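Local coordinates for TIR protein (Paracoccus denitrificans PD1222, PDB 3H16), which is a bacterial TIR-domain protein with a flavodoxin-like fold, a central parallel beta sheet flanked by helices, and packs as a two-chain assembly, at residues 120-123 against 128-131. Sequence-based numbering, arbitrary orientation.
Sequences EVAS and MADK
Val121 and Ala122 on helix 118-124 pack against Ala129 on the short helix 126-129, through carbon contacts with no hydrogen bond between the two segments. Val121 can be followed outward from its backbone. Val121 CB stands 4.2 Å from Ala129 CB, at the margin of contact. From there the branches part: CG1 lies anti to the backbone N (chi1 178°), which carries it across to residues 128-129, whereas CG2 is anti to the carbonyl carbon and takes no part in this contact. The CG1 methyl of Val121 sits against the backbone of Ala129, 3.6 Å from its CA, with Ala129 N scarcely farther away and Ala129 CB at 3.8 Å. Val121 CG1 also meets CG of Met128 at 4.0 Å.

Both helices belong to the connection that follows strand 109-113 and leads to the edge strand 134-135 in the five-stranded parallel sheet of the TIR domain, whose strand order is 2-1-3-4-5. On the sheet side, Val121 also touches Trp113 of strand 109-113.

The methyl of Ala129 reaches back toward helix 118-124. Ala129 CB rests on the backbone of Ala122, 3.5 Å from Ala122 N, while Ala122 CB and Ala129 CB lie 3.8 Å apart. With such small side chains the backbones come close, the CA atoms of Ala122 and Ala129 being 4.9 Å apart. Beyond CG, Met128 bends at chi2 (68°) and again at chi3, leading its thioether away from helix 118-124; the side chain also packs on Leu98 and Phe99.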
loop_
_atom_site.group_PDB
_atom_site.type_symbol
_atom_site.label_atom_id
_atom_site.label_comp_id
_atom_site.label_asym_id
_atom_site.label_seq_id
_atom_site.Cartn_x
_atom_site.Cartn_y
_atom_site.Cartn_z
ATOM N N GLU B 120 13.892 12.766 -10.820
ATOM C CA GLU B 120 15.195 12.350 -10.323
ATOM C C GLU B 120 15.180 10.831 -10.150
ATOM O O GLU B 120 16.126 10.137 -10.535
ATOM C CB GLU B 120 15.461 13.026 -8.985
ATOM C CG GLU B 120 16.903 13.332 -8.709
ATOM C CD GLU B 120 17.089 13.980 -7.357
ATOM O OE1 GLU B 120 16.384 14.972 -7.066
ATOM O OE2 GLU B 120 17.943 13.497 -6.586
ATOM N N VAL B 121 14.094 10.323 -9.578
ATOM C CA VAL B 121 13.947 8.893 -9.361
ATOM C C VAL B 121 13.951 8.193 -10.721
ATOM O O VAL B 121 14.762 7.301 -10.957
ATOM C CB VAL B 121 12.646 8.597 -8.576
ATOM C CG1 VAL B 121 12.452 7.103 -8.374
ATOM C CG2 VAL B 121 12.714 9.282 -7.234
ATOM N N ALA B 122 13.072 8.614 -11.624
ATOM C CA ALA B 122 13.028 8.020 -12.960
ATOM C C ALA B 122 14.409 7.958 -13.611
ATOM O O ALA B 122 14.729 6.977 -14.284
ATOM C CB ALA B 122 12.066 8.797 -13.870
ATOM N N SER B 123 15.214 9.005 -13.427
ATOM C CA SER B 123 16.561 9.047 -14.002
ATOM C C SER B 123 17.416 7.899 -13.482
ATOM O O SER B 123 18.220 7.317 -14.217
ATOM C CB SER B 123 17.254 10.364 -13.670
ATOM O OG SER B 123 16.801 11.397 -14.518
ATOM N N MET B 128 11.354 1.961 -10.639
ATOM C CA MET B 128 11.257 2.443 -9.266
ATOM C C MET B 128 10.399 3.705 -9.142
ATOM O O MET B 128 9.730 3.922 -8.120
ATOM C CB MET B 128 12.665 2.727 -8.730
ATOM C CG MET B 128 12.714 3.230 -7.298
ATOM S SD MET B 128 12.228 1.979 -6.090
ATOM C CE MET B 128 13.795 1.124 -5.847
ATOM N N ALA B 129 10.416 4.525 -10.188
ATOM C CA ALA B 129 9.677 5.776 -10.190
ATOM C C ALA B 129 8.170 5.589 -10.286
ATOM O O ALA B 129 7.404 6.528 -10.056
ATOM C CB ALA B 129 10.170 6.657 -11.325
ATOM N N ASP B 130 7.749 4.378 -10.634
ATOM C CA ASP B 130 6.335 4.070 -10.760
ATOM C C ASP B 130 5.837 3.139 -9.662
ATOM O O ASP B 130 4.659 2.801 -9.618
ATOM C CB ASP B 130 6.049 3.444 -12.125
ATOM C CG ASP B 130 6.329 4.394 -13.269
ATOM O OD1 ASP B 130 5.937 5.577 -13.161
ATOM O OD2 ASP B 130 6.928 3.956 -14.280
ATOM N N LYS B 131 6.729 2.710 -8.781
ATOM C CA LYS B 131 6.340 1.822 -7.691
ATOM C C LYS B 131 5.915 2.685 -6.500
ATOM O O LYS B 131 6.688 3.498 -6.017
ATOM C CB LYS B 131 7.521 0.921 -7.316
ATOM C CG LYS B 131 7.206 -0.144 -6.279
ATOM C CD LYS B 131 8.433 -1.006 -5.992
ATOM C CE LYS B 131 8.109 -2.154 -5.044
ATOM N NZ LYS B 131 7.566 -1.669 -3.751
#